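Local coordinates for sensor protein (Geobacter sulfurreducens, PDB 3H7M) that probably acts as a phosphorelay sensor histidine kinase, of which this chain is the sensor domain, built like a periplasmic solute-binding protein, at residues A[19-24]-A[163-168]; A[99-104]-A[149-154]; A[114-119]-A[135-140]; A[119-124]-A[142-147]. One frame throughout, in Å; residues are numbered along the deposited sequence. Where two conformers were deposited one is given.

Contact 1: A[19-24]-A[163-168]; sequences RDYPPY and VVAMVP
Y24 and Y21 both lean on the ring of P168, and this apolar packing is one main part of the contact between 19-24 and 163-168. The closer of the two is Y24, whose CE2 lies 3.5 Å from P168 CG, the two side chains crossing at a slant. Its CG stands anti to the carbonyl carbon (chi1 -62°), which carries the phenol across the proline ring until its OH comes 3.9 Å from V167 CB. Y21 works on the strand side, its OH lying 3.6 Å from A165 CB. P23, entered through a cis peptide, sets its CD 3.7 Å from V167 CG1. Were Y24 replaced by an alanine, the P168 ring would probably lose its nearest aromatic neighbour and V167 the phenol OH beside its CB.

Polar contact is slight: no hydrogen bond crosses, but P168 CA approaches P22 O at 3.2 Å in a CA-H...O contact.

A165 is the N-cap of helix 166-175, so 19-24 packs where strand 161-165 turns into that helix. Beyond the two segments, Y24 meets Y193 and helix 36-48, and Y21 touches P147 of helix 147-155, a position consistent with the cleft between the two lobes of this fold.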
loop_
_atom_site.group_PDB
_atom_site.type_symbol
_atom_site.label_atom_id
_atom_site.label_comp_id
_atom_site.label_asym_id
_atom_site.label_seq_id
_atom_site.Cartn_x
_atom_site.Cartn_y
_atom_site.Cartn_z
ATOM N N ARG A 19 -2.763 3.663 -8.369
ATOM C CA ARG A 19 -2.812 5.066 -8.772
ATOM C C ARG A 19 -3.315 5.961 -7.627
ATOM O O ARG A 19 -3.153 7.187 -7.675
ATOM C CB ARG A 19 -3.694 5.215 -10.024
ATOM C CG ARG A 19 -5.093 5.759 -9.789
ATOM C CD ARG A 19 -6.038 5.532 -10.993
ATOM N NE ARG A 19 -5.680 6.265 -12.211
ATOM C CZ ARG A 19 -5.512 7.587 -12.297
ATOM N NH1 ARG A 19 -5.657 8.375 -11.229
ATOM N NH2 ARG A 19 -5.210 8.130 -13.470
ATOM N N ASP A 20 -3.872 5.338 -6.582
ATOM C CA ASP A 20 -4.411 6.055 -5.418
ATOM C C ASP A 20 -4.016 5.514 -4.035
ATOM O O ASP A 20 -4.888 5.115 -3.254
ATOM C CB ASP A 20 -5.938 6.081 -5.482
ATOM C CG ASP A 20 -6.461 7.056 -6.503
ATOM O OD1 ASP A 20 -6.164 8.261 -6.374
ATOM O OD2 ASP A 20 -7.170 6.624 -7.435
ATOM N N TYR A 21 -2.723 5.519 -3.720
ATOM C CA TYR A 21 -2.273 5.022 -2.428
ATOM C C TYR A 21 -1.197 5.942 -1.827
ATOM O O TYR A 21 -0.083 5.507 -1.547
ATOM C CB TYR A 21 -1.718 3.590 -2.580
ATOM C CG TYR A 21 -1.927 2.700 -1.367
ATOM C CD1 TYR A 21 -3.200 2.221 -1.054
ATOM C CD2 TYR A 21 -0.863 2.375 -0.506
ATOM C CE1 TYR A 21 -3.425 1.447 0.082
ATOM C CE2 TYR A 21 -1.077 1.606 0.641
ATOM C CZ TYR A 21 -2.370 1.144 0.927
ATOM O OH TYR A 21 -2.633 0.396 2.056
ATOM N N PRO A 22 -1.514 7.231 -1.630
ATOM C CA PRO A 22 -0.535 8.155 -1.060
ATOM C C PRO A 22 -0.312 7.881 0.407
ATOM O O PRO A 22 -1.189 7.400 1.099
ATOM C CB PRO A 22 -1.177 9.519 -1.292
ATOM C CG PRO A 22 -2.625 9.207 -1.143
ATOM C CD PRO A 22 -2.745 7.955 -1.985
ATOM N N PRO A 23 0.875 8.194 0.908
ATOM C CA PRO A 23 2.021 8.781 0.222
ATOM C C PRO A 23 2.960 7.762 -0.421
ATOM O O PRO A 23 4.044 8.138 -0.858
ATOM C CB PRO A 23 2.707 9.517 1.347
ATOM C CG PRO A 23 2.587 8.532 2.444
ATOM C CD PRO A 23 1.134 8.119 2.353
ATOM N N TYR A 24 2.565 6.489 -0.474
ATOM C CA TYR A 24 3.428 5.468 -1.056
ATOM C C TYR A 24 3.527 5.569 -2.555
ATOM O O TYR A 24 4.628 5.570 -3.106
ATOM C CB TYR A 24 2.962 4.070 -0.663
ATOM C CG TYR A 24 3.014 3.858 0.834
ATOM C CD1 TYR A 24 4.186 4.056 1.536
ATOM C CD2 TYR A 24 1.870 3.529 1.553
ATOM C CE1 TYR A 24 4.227 3.940 2.927
ATOM C CE2 TYR A 24 1.901 3.417 2.941
ATOM C CZ TYR A 24 3.077 3.622 3.618
ATOM O OH TYR A 24 3.103 3.490 4.992
ATOM N N VAL A 163 -11.354 0.778 8.447
ATOM C CA VAL A 163 -10.041 0.248 8.799
ATOM C C VAL A 163 -9.153 0.384 7.564
ATOM O O VAL A 163 -9.426 -0.214 6.523
ATOM C CB VAL A 163 -10.134 -1.243 9.221
ATOM C CG1 VAL A 163 -8.747 -1.881 9.202
ATOM C CG2 VAL A 163 -10.754 -1.355 10.628
ATOM N N VAL A 164 -8.108 1.200 7.662
ATOM C CA VAL A 164 -7.217 1.385 6.521
ATOM C C VAL A 164 -5.840 1.636 7.055
ATOM O O VAL A 164 -5.667 1.817 8.265
ATOM C CB VAL A 164 -7.629 2.575 5.628
ATOM C CG1 VAL A 164 -9.057 2.431 5.181
ATOM C CG2 VAL A 164 -7.443 3.869 6.375
ATOM N N ALA A 165 -4.857 1.636 6.159
ATOM C CA ALA A 165 -3.491 1.848 6.586
ATOM C C ALA A 165 -3.402 3.222 7.210
ATOM O O ALA A 165 -3.866 4.224 6.661
ATOM C CB ALA A 165 -2.541 1.730 5.412
ATOM N N MET A 166 -2.810 3.241 8.385
ATOM C CA MET A 166 -2.634 4.443 9.146
ATOM C C MET A 166 -2.106 5.666 8.381
ATOM O O MET A 166 -2.778 6.709 8.280
ATOM C CB MET A 166 -1.700 4.131 10.302
ATOM C CG MET A 166 -1.290 5.329 11.081
ATOM S SD MET A 166 -2.547 5.733 12.266
ATOM C CE MET A 166 -1.926 4.736 13.655
ATOM N N VAL A 167 -0.898 5.549 7.853
ATOM C CA VAL A 167 -0.288 6.678 7.191
ATOM C C VAL A 167 -1.123 7.181 6.031
ATOM O O VAL A 167 -1.445 8.361 5.943
ATOM C CB VAL A 167 1.155 6.335 6.807
ATOM C CG1 VAL A 167 1.755 7.420 5.914
ATOM C CG2 VAL A 167 1.963 6.203 8.104
ATOM N N PRO A 168 -1.490 6.297 5.130
ATOM C CA PRO A 168 -2.315 6.784 4.025
ATOM C C PRO A 168 -3.579 7.469 4.596
ATOM O O PRO A 168 -4.087 8.451 4.046
ATOM C CB PRO A 168 -2.647 5.513 3.271
ATOM C CG PRO A 168 -1.334 4.694 3.451
ATOM C CD PRO A 168 -1.033 4.909 4.915
#

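Contact 2: A[99-104]-A[149-154]; sequences AIFARR and DALRLL
F101 and L154 meet through apolar atoms, and L151 joins them from one turn earlier in the helix. L154 CD2 sits 3.8 Å from F101 CB and also comes within 3.4 Å of F101 O, so one methyl packs against side chain and backbone together. With CG anti to its own backbone N (chi1 180°), L154 reaches across to the strand. L151 CD2 approaches F101 CG at 3.8 Å, slanting onto the ring.

The polar part is a single hydrogen bond, R103 NH1 to L154 O, 3.0 Å long and nearly straight at 164°. It lies in the guanidinium plane and meets a lone pair of the carbonyl. R103 bends at chi3 (-60°) to bring its end round, and NH1 also bonds C159 O. A methionine in place of R103 would probably leave L154 O without this donor and remove a positive charge from near the end of the helix.

Helix 147-155 packs on strand 87-103; the axes of 149-154 and 99-103 come within 8.9 Å at 32°. In the sheet that strand borders 161-165, whose V164 touches F101, while M170 and I173 of helix 166-175 close on the same phenylalanine.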
loop_
_atom_site.group_PDB
_atom_site.type_symbol
_atom_site.label_atom_id
_atom_site.label_comp_id
_atom_site.label_asym_id
_atom_site.label_seq_id
_atom_site.Cartn_x
_atom_site.Cartn_y
_atom_site.Cartn_z
ATOM N N ALA A 99 -5.136 0.953 11.137
ATOM C CA ALA A 99 -5.768 1.660 12.220
ATOM C C ALA A 99 -7.255 1.674 12.005
ATOM O O ALA A 99 -7.738 1.462 10.890
ATOM C CB ALA A 99 -5.238 3.068 12.289
ATOM N N ILE A 100 -7.978 1.853 13.098
ATOM C CA ILE A 100 -9.414 1.966 13.006
ATOM C C ILE A 100 -9.698 3.467 13.109
ATOM O O ILE A 100 -9.220 4.166 14.013
ATOM C CB ILE A 100 -10.131 1.230 14.137
ATOM C CG1 ILE A 100 -9.941 -0.282 13.977
ATOM C CG2 ILE A 100 -11.616 1.592 14.114
ATOM C CD1 ILE A 100 -10.427 -1.071 15.190
ATOM N N PHE A 101 -10.468 3.935 12.150
ATOM C CA PHE A 101 -10.862 5.327 12.027
ATOM C C PHE A 101 -12.360 5.459 12.337
ATOM O O PHE A 101 -13.156 4.556 12.027
ATOM C CB PHE A 101 -10.597 5.794 10.583
ATOM C CG PHE A 101 -9.136 5.948 10.253
ATOM C CD1 PHE A 101 -8.467 7.140 10.535
ATOM C CD2 PHE A 101 -8.422 4.898 9.675
ATOM C CE1 PHE A 101 -7.119 7.285 10.249
ATOM C CE2 PHE A 101 -7.070 5.043 9.387
ATOM C CZ PHE A 101 -6.420 6.240 9.675
ATOM N N ALA A 102 -12.732 6.596 12.918
ATOM C CA ALA A 102 -14.123 6.883 13.260
ATOM C C ALA A 102 -14.359 8.390 13.291
ATOM O O ALA A 102 -13.406 9.160 13.414
ATOM C CB ALA A 102 -14.445 6.303 14.633
ATOM N N ARG A 103 -15.626 8.804 13.207
ATOM C CA ARG A 103 -15.956 10.223 13.306
ATOM C C ARG A 103 -15.739 10.529 14.775
ATOM O O ARG A 103 -15.922 9.643 15.608
ATOM C CB ARG A 103 -17.399 10.484 12.889
ATOM C CG ARG A 103 -17.666 10.143 11.432
ATOM C CD ARG A 103 -19.091 10.478 11.009
ATOM N NE ARG A 103 -20.057 9.747 11.815
ATOM C CZ ARG A 103 -20.429 8.488 11.598
ATOM N NH1 ARG A 103 -19.926 7.794 10.579
ATOM N NH2 ARG A 103 -21.304 7.924 12.416
ATOM N N ARG A 104 -15.302 11.755 15.082
ATOM C CA ARG A 104 -15.018 12.191 16.456
ATOM C C ARG A 104 -16.130 11.950 17.455
ATOM O O ARG A 104 -15.893 11.481 18.568
ATOM C CB ARG A 104 -14.683 13.676 16.493
ATOM C CG ARG A 104 -13.301 13.985 16.052
ATOM C CD ARG A 104 -12.984 15.459 16.185
ATOM N NE ARG A 104 -11.629 15.703 15.712
ATOM C CZ ARG A 104 -11.218 15.411 14.482
ATOM N NH1 ARG A 104 -12.066 14.873 13.614
ATOM N NH2 ARG A 104 -9.958 15.635 14.121
ATOM N N ASP A 149 -11.852 6.194 -0.401
ATOM C CA ASP A 149 -13.293 6.026 -0.560
ATOM C C ASP A 149 -13.863 5.452 0.719
ATOM O O ASP A 149 -14.983 5.765 1.113
ATOM C CB ASP A 149 -13.627 5.118 -1.730
ATOM C CG ASP A 149 -13.660 5.868 -3.024
ATOM O OD1 ASP A 149 -14.141 7.023 -2.994
ATOM O OD2 ASP A 149 -13.228 5.321 -4.059
ATOM N N ALA A 150 -13.081 4.624 1.389
ATOM C CA ALA A 150 -13.558 4.083 2.643
ATOM C C ALA A 150 -13.725 5.237 3.635
ATOM O O ALA A 150 -14.742 5.345 4.308
ATOM C CB ALA A 150 -12.568 3.074 3.198
ATOM N N LEU A 151 -12.706 6.087 3.727
ATOM C CA LEU A 151 -12.728 7.199 4.660
ATOM C C LEU A 151 -13.799 8.255 4.328
ATOM O O LEU A 151 -14.333 8.904 5.213
ATOM C CB LEU A 151 -11.327 7.811 4.743
ATOM C CG LEU A 151 -10.301 6.821 5.332
ATOM C CD1 LEU A 151 -8.902 7.403 5.287
ATOM C CD2 LEU A 151 -10.661 6.486 6.782
ATOM N N ARG A 152 -14.131 8.404 3.056
ATOM C CA ARG A 152 -15.150 9.357 2.678
ATOM C C ARG A 152 -16.495 8.892 3.189
ATOM O O ARG A 152 -17.275 9.687 3.693
ATOM C CB ARG A 152 -15.199 9.506 1.161
ATOM C CG ARG A 152 -14.042 10.299 0.628
ATOM C CD ARG A 152 -13.853 10.156 -0.858
ATOM N NE ARG A 152 -12.595 10.788 -1.262
ATOM C CZ ARG A 152 -11.808 10.355 -2.246
ATOM N NH1 ARG A 152 -12.141 9.278 -2.930
ATOM N NH2 ARG A 152 -10.697 11.010 -2.556
ATOM N N LEU A 153 -16.767 7.596 3.057
ATOM C CA LEU A 153 -18.041 7.035 3.496
ATOM C C LEU A 153 -18.159 7.207 4.992
ATOM O O LEU A 153 -19.204 7.574 5.510
ATOM C CB LEU A 153 -18.130 5.555 3.151
ATOM C CG LEU A 153 -19.472 4.930 3.547
ATOM C CD1 LEU A 153 -20.547 5.427 2.609
ATOM C CD2 LEU A 153 -19.388 3.411 3.472
ATOM N N LEU A 154 -17.081 6.939 5.700
ATOM C CA LEU A 154 -17.123 7.121 7.130
ATOM C C LEU A 154 -17.425 8.592 7.453
ATOM O O LEU A 154 -18.259 8.908 8.303
ATOM C CB LEU A 154 -15.777 6.762 7.710
ATOM C CG LEU A 154 -15.633 6.902 9.214
ATOM C CD1 LEU A 154 -16.513 5.844 9.927
ATOM C CD2 LEU A 154 -14.155 6.713 9.569
#

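Contact 3: A[114-119]-A[135-140]; sequences DLRGRK and RGYGKD
R116 lays its guanidinium flat on the ring of Y137, with centres 4.3 Å apart and planes at 12°, the NE standing over the ring but displaced toward its rim. The same group is gripped at its edge: NH2 donates to R135 O at 2.6 Å and 168°, close to the guanidinium plane, while NE adds a weak second bond to that oxygen. Stack and bonds together hold the guanidinium against rotation, although the arginine is exposed. Its chain turns at chi2 (-101°), which folds the far end back over the tyrosine and brings CG to 3.3 Å from Y137 OH. At the edge of the ring L115 takes over, its C lying 3.7 Å from Y137 CE1.

Two turns set these groups in place. L115 to R118 is a type II beta turn closed by R118 N to L115 O, with G117 at its third position, where a side chain would press on the preceding carbonyl. On the other segment G136, at positive phi, is the C-prime residue of the Schellman motif that ends helix 127-133, and so presents R135 O and Y137 to the arginine.

Beside the turn, D140 sets its carboxylate next to G117, and K139 NZ forms a salt bridge with D140 OD1. K119 CA makes a CA-H...O contact of 3.5 Å with D140 O. Farther out, Y137 OH bonds weakly to L112 O, and R135 turns its own charge to Y131 in a cation-pi contact.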
loop_
_atom_site.group_PDB
_atom_site.type_symbol
_atom_site.label_atom_id
_atom_site.label_comp_id
_atom_site.label_asym_id
_atom_site.label_seq_id
_atom_site.Cartn_x
_atom_site.Cartn_y
_atom_site.Cartn_z
ATOM N N ASP A 114 -14.123 -5.095 18.639
ATOM C CA ASP A 114 -15.215 -4.186 18.978
ATOM C C ASP A 114 -15.989 -3.770 17.735
ATOM O O ASP A 114 -16.995 -3.066 17.825
ATOM C CB ASP A 114 -14.672 -2.944 19.686
ATOM C CG ASP A 114 -13.971 -3.278 20.988
ATOM O OD1 ASP A 114 -13.386 -2.362 21.610
ATOM O OD2 ASP A 114 -14.009 -4.459 21.392
ATOM N N LEU A 115 -15.522 -4.223 16.578
ATOM C CA LEU A 115 -16.169 -3.906 15.310
ATOM C C LEU A 115 -17.168 -4.960 14.867
ATOM O O LEU A 115 -17.796 -4.825 13.813
ATOM C CB LEU A 115 -15.114 -3.720 14.215
ATOM C CG LEU A 115 -14.493 -2.319 14.047
ATOM C CD1 LEU A 115 -14.050 -1.729 15.397
ATOM C CD2 LEU A 115 -13.317 -2.413 13.087
ATOM N N ARG A 116 -17.301 -6.024 15.655
ATOM C CA ARG A 116 -18.248 -7.085 15.322
ATOM C C ARG A 116 -19.638 -6.490 15.462
ATOM O O ARG A 116 -19.948 -5.861 16.478
ATOM C CB ARG A 116 -18.087 -8.276 16.277
ATOM C CG ARG A 116 -17.013 -9.288 15.866
ATOM C CD ARG A 116 -17.623 -10.530 15.201
ATOM N NE ARG A 116 -16.607 -11.426 14.638
ATOM C CZ ARG A 116 -15.553 -11.882 15.313
ATOM N NH1 ARG A 116 -15.368 -11.529 16.593
ATOM N NH2 ARG A 116 -14.678 -12.688 14.699
ATOM N N GLY A 117 -20.460 -6.667 14.435
ATOM C CA GLY A 117 -21.806 -6.130 14.470
ATOM C C GLY A 117 -21.937 -4.706 13.955
ATOM O O GLY A 117 -23.048 -4.190 13.833
ATOM N N ARG A 118 -20.811 -4.066 13.649
ATOM C CA ARG A 118 -20.834 -2.700 13.149
ATOM C C ARG A 118 -20.497 -2.625 11.677
ATOM O O ARG A 118 -19.845 -3.505 11.134
ATOM C CB ARG A 118 -19.896 -1.844 13.980
ATOM C CG ARG A 118 -20.377 -1.770 15.411
ATOM C CD ARG A 118 -19.458 -0.986 16.320
ATOM N NE ARG A 118 -19.978 -0.951 17.684
ATOM C CZ ARG A 118 -21.213 -0.577 17.999
ATOM N NH1 ARG A 118 -22.060 -0.205 17.046
ATOM N NH2 ARG A 118 -21.605 -0.586 19.267
ATOM N N LYS A 119 -20.986 -1.586 11.018
ATOM C CA LYS A 119 -20.749 -1.423 9.592
ATOM C C LYS A 119 -19.325 -0.885 9.426
ATOM O O LYS A 119 -18.946 0.096 10.066
ATOM C CB LYS A 119 -21.795 -0.471 9.014
ATOM C CG LYS A 119 -21.924 -0.545 7.514
ATOM C CD LYS A 119 -22.886 0.511 6.981
ATOM C CE LYS A 119 -23.122 0.317 5.484
ATOM N NZ LYS A 119 -24.116 1.275 4.928
ATOM N N ARG A 135 -12.686 -13.859 9.518
ATOM C CA ARG A 135 -13.099 -13.766 10.892
ATOM C C ARG A 135 -14.579 -13.479 11.075
ATOM O O ARG A 135 -15.005 -13.032 12.157
ATOM C CB ARG A 135 -12.242 -12.740 11.621
ATOM C CG ARG A 135 -10.804 -13.192 11.832
ATOM C CD ARG A 135 -10.095 -12.284 12.833
ATOM N NE ARG A 135 -8.898 -12.904 13.395
ATOM C CZ ARG A 135 -7.846 -13.294 12.684
ATOM N NH1 ARG A 135 -7.833 -13.129 11.359
ATOM N NH2 ARG A 135 -6.812 -13.855 13.304
ATOM N N GLY A 136 -15.349 -13.752 10.014
ATOM C CA GLY A 136 -16.799 -13.580 10.034
ATOM C C GLY A 136 -17.402 -12.181 9.959
ATOM O O GLY A 136 -18.606 -11.994 10.198
ATOM N N TYR A 137 -16.574 -11.197 9.623
ATOM C CA TYR A 137 -17.009 -9.813 9.513
ATOM C C TYR A 137 -17.691 -9.539 8.172
ATOM O O TYR A 137 -18.581 -8.703 8.072
ATOM C CB TYR A 137 -15.791 -8.904 9.684
ATOM C CG TYR A 137 -15.284 -8.816 11.109
ATOM C CD1 TYR A 137 -15.819 -7.886 11.994
ATOM C CD2 TYR A 137 -14.268 -9.657 11.576
ATOM C CE1 TYR A 137 -15.359 -7.781 13.315
ATOM C CE2 TYR A 137 -13.799 -9.562 12.907
ATOM C CZ TYR A 137 -14.355 -8.617 13.768
ATOM O OH TYR A 137 -13.935 -8.504 15.079
ATOM N N GLY A 138 -17.262 -10.263 7.149
ATOM C CA GLY A 138 -17.806 -10.101 5.810
ATOM C C GLY A 138 -19.214 -9.564 5.603
ATOM O O GLY A 138 -19.445 -8.811 4.664
ATOM N N LYS A 139 -20.169 -9.945 6.445
ATOM C CA LYS A 139 -21.537 -9.457 6.261
ATOM C C LYS A 139 -21.641 -7.980 6.618
ATOM O O LYS A 139 -22.298 -7.210 5.929
ATOM C CB LYS A 139 -22.526 -10.253 7.125
ATOM C CG LYS A 139 -22.162 -10.266 8.601
ATOM C CD LYS A 139 -23.366 -10.420 9.513
ATOM C CE LYS A 139 -22.911 -10.375 10.974
ATOM N NZ LYS A 139 -23.932 -9.823 11.929
ATOM N N ASP A 140 -20.982 -7.599 7.703
ATOM C CA ASP A 140 -21.004 -6.233 8.193
ATOM C C ASP A 140 -19.940 -5.339 7.587
ATOM O O ASP A 140 -19.461 -4.434 8.271
ATOM C CB ASP A 140 -20.809 -6.225 9.706
ATOM C CG ASP A 140 -22.070 -6.543 10.461
ATOM O OD1 ASP A 140 -21.967 -6.874 11.663
ATOM O OD2 ASP A 140 -23.162 -6.448 9.862
#

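Contact 4: A[119-124]-A[142-147]; sequences KVALHR and VLTPTP
Strands 120-123 and 142-144 run parallel, axes 4.9 Å apart and crossing at -31°, joined by V142 N to V120 O, L122 N to V142 O, T144 N to L122 O and R124 N to T144 O. The third of these is the straightest, at 3.1 Å and 167°.

On one face A121 CB meets V142 CG1 at 3.4 Å; on the other L122 and L143 lie side by side, CD1 of the former 3.8 Å from CD2 of the latter. Where the strands end, H123 takes P147 CD over the centre of its ring in a CH-pi contact, 3.7 Å from the centroid. Its NE2 makes a weak bond of 3.0 Å to P145 O. CG of H123 is anti to the backbone N (chi1 -157°), which sets the imidazole with its edge to T144 O and P145 O and one face to P147. R124 folds across L143, whose CD1 lies 3.4 Å from the arginine CZ, over the guanidinium face.

T146 N-caps helix 147-155, its OG1 accepting from D149 N. That helix covers the A121 and V142 face, and helix 127-133 the L122 and L143 face. Strand 120-123, helix 127-133 and strand 141-144 form a beta-alpha-beta crossover at the edge of the mixed sheet, where 141-144 is outermost, in an alpha/beta lobe of the binding-protein type.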
loop_
_atom_site.group_PDB
_atom_site.type_symbol
_atom_site.label_atom_id
_atom_site.label_comp_id
_atom_site.label_asym_id
_atom_site.label_seq_id
_atom_site.Cartn_x
_atom_site.Cartn_y
_atom_site.Cartn_z
ATOM N N LYS A 119 -20.986 -1.586 11.018
ATOM C CA LYS A 119 -20.749 -1.423 9.592
ATOM C C LYS A 119 -19.325 -0.885 9.426
ATOM O O LYS A 119 -18.946 0.096 10.066
ATOM C CB LYS A 119 -21.795 -0.471 9.014
ATOM C CG LYS A 119 -21.924 -0.545 7.514
ATOM C CD LYS A 119 -22.886 0.511 6.981
ATOM C CE LYS A 119 -23.122 0.317 5.484
ATOM N NZ LYS A 119 -24.116 1.275 4.928
ATOM N N VAL A 120 -18.542 -1.536 8.569
ATOM C CA VAL A 120 -17.143 -1.175 8.379
ATOM C C VAL A 120 -16.663 -1.084 6.945
ATOM O O VAL A 120 -16.845 -2.023 6.161
ATOM C CB VAL A 120 -16.256 -2.182 9.068
ATOM C CG1 VAL A 120 -14.805 -1.853 8.804
ATOM C CG2 VAL A 120 -16.573 -2.206 10.556
ATOM N N ALA A 121 -16.032 0.039 6.596
ATOM C CA ALA A 121 -15.524 0.181 5.242
ATOM C C ALA A 121 -14.036 -0.153 5.199
ATOM O O ALA A 121 -13.303 0.025 6.193
ATOM C CB ALA A 121 -15.752 1.606 4.739
ATOM N N LEU A 122 -13.580 -0.647 4.054
ATOM C CA LEU A 122 -12.165 -0.956 3.910
ATOM C C LEU A 122 -11.794 -1.288 2.495
ATOM O O LEU A 122 -12.649 -1.587 1.660
ATOM C CB LEU A 122 -11.726 -2.068 4.862
ATOM C CG LEU A 122 -12.436 -3.412 4.846
ATOM C CD1 LEU A 122 -12.251 -4.105 3.492
ATOM C CD2 LEU A 122 -11.844 -4.254 5.970
ATOM N N HIS A 123 -10.500 -1.230 2.236
ATOM C CA HIS A 123 -9.987 -1.434 0.903
ATOM C C HIS A 123 -10.302 -2.779 0.293
ATOM O O HIS A 123 -10.039 -3.821 0.886
ATOM C CB HIS A 123 -8.482 -1.191 0.890
ATOM C CG HIS A 123 -7.962 -0.831 -0.461
ATOM N ND1 HIS A 123 -6.622 -0.662 -0.722
ATOM C CD2 HIS A 123 -8.608 -0.628 -1.635
ATOM C CE1 HIS A 123 -6.464 -0.373 -2.002
ATOM N NE2 HIS A 123 -7.654 -0.347 -2.578
ATOM N N ARG A 124 -10.856 -2.727 -0.913
ATOM C CA ARG A 124 -11.249 -3.908 -1.679
ATOM C C ARG A 124 -10.150 -4.950 -1.906
ATOM O O ARG A 124 -9.356 -4.831 -2.840
ATOM C CB ARG A 124 -11.794 -3.467 -3.034
ATOM C CG ARG A 124 -12.370 -4.590 -3.860
ATOM C CD ARG A 124 -13.368 -5.355 -3.034
ATOM N NE ARG A 124 -14.252 -6.159 -3.865
ATOM C CZ ARG A 124 -15.495 -5.817 -4.181
ATOM N NH1 ARG A 124 -16.011 -4.679 -3.730
ATOM N NH2 ARG A 124 -16.221 -6.617 -4.950
ATOM N N VAL A 142 -18.400 -3.020 4.064
ATOM C CA VAL A 142 -18.474 -2.428 2.732
ATOM C C VAL A 142 -17.091 -2.315 2.093
ATOM O O VAL A 142 -16.132 -1.870 2.725
ATOM C CB VAL A 142 -19.153 -1.031 2.824
ATOM C CG1 VAL A 142 -18.490 -0.225 3.912
ATOM C CG2 VAL A 142 -19.086 -0.300 1.486
ATOM N N LEU A 143 -17.006 -2.721 0.831
ATOM C CA LEU A 143 -15.745 -2.723 0.100
ATOM C C LEU A 143 -15.598 -1.549 -0.839
ATOM O O LEU A 143 -16.458 -1.304 -1.682
ATOM C CB LEU A 143 -15.611 -4.018 -0.709
ATOM C CG LEU A 143 -15.923 -5.308 0.049
ATOM C CD1 LEU A 143 -15.732 -6.508 -0.872
ATOM C CD2 LEU A 143 -15.022 -5.400 1.277
ATOM N N THR A 144 -14.473 -0.858 -0.732
ATOM C CA THR A 144 -14.241 0.302 -1.574
ATOM C C THR A 144 -12.999 0.166 -2.457
ATOM O O THR A 144 -12.017 -0.488 -2.093
ATOM C CB THR A 144 -14.096 1.558 -0.713
ATOM O OG1 THR A 144 -12.749 1.653 -0.242
ATOM C CG2 THR A 144 -15.032 1.477 0.505
ATOM N N PRO A 145 -13.035 0.793 -3.636
ATOM C CA PRO A 145 -11.956 0.788 -4.626
ATOM C C PRO A 145 -10.658 1.373 -4.073
ATOM O O PRO A 145 -9.568 1.002 -4.499
ATOM C CB PRO A 145 -12.525 1.637 -5.752
ATOM C CG PRO A 145 -14.008 1.474 -5.597
ATOM C CD PRO A 145 -14.196 1.551 -4.124
ATOM N N THR A 146 -10.772 2.299 -3.124
ATOM C CA THR A 146 -9.573 2.901 -2.537
ATOM C C THR A 146 -9.795 3.118 -1.074
ATOM O O THR A 146 -10.926 3.198 -0.613
ATOM C CB THR A 146 -9.270 4.299 -3.105
ATOM O OG1 THR A 146 -10.257 5.229 -2.613
ATOM C CG2 THR A 146 -9.266 4.279 -4.653
ATOM N N PRO A 147 -8.710 3.229 -0.312
ATOM C CA PRO A 147 -8.907 3.459 1.119
ATOM C C PRO A 147 -9.586 4.821 1.374
ATOM O O PRO A 147 -10.376 4.964 2.310
ATOM C CB PRO A 147 -7.490 3.383 1.688
ATOM C CG PRO A 147 -6.597 3.655 0.507
ATOM C CD PRO A 147 -7.294 3.014 -0.645
#

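Contacts 2, 3 and 4 lie in what is probably one lobe of the binding-protein fold, and contact 1, near the chain centre, brings segment 19-24 to what is consistent with the cleft side of that lobe. Contact 1 is centred about 6 Å from the chain centre, contact 3 about 23 Å. Strand 161-165 links the set: V164 O lies 3.0 Å from A99 N of contact 2, and V163 N 3.1 Å from A121 O of contact 4, both probable hydrogen bonds. Contacts 2 and 4, centres about 10 Å apart, share helix 147-155, with A150 CB 3.8 Å from A121 CB. Contacts 3 and 4 share K119. The sodium site of A84, D88 and Q199 involves none of these segments.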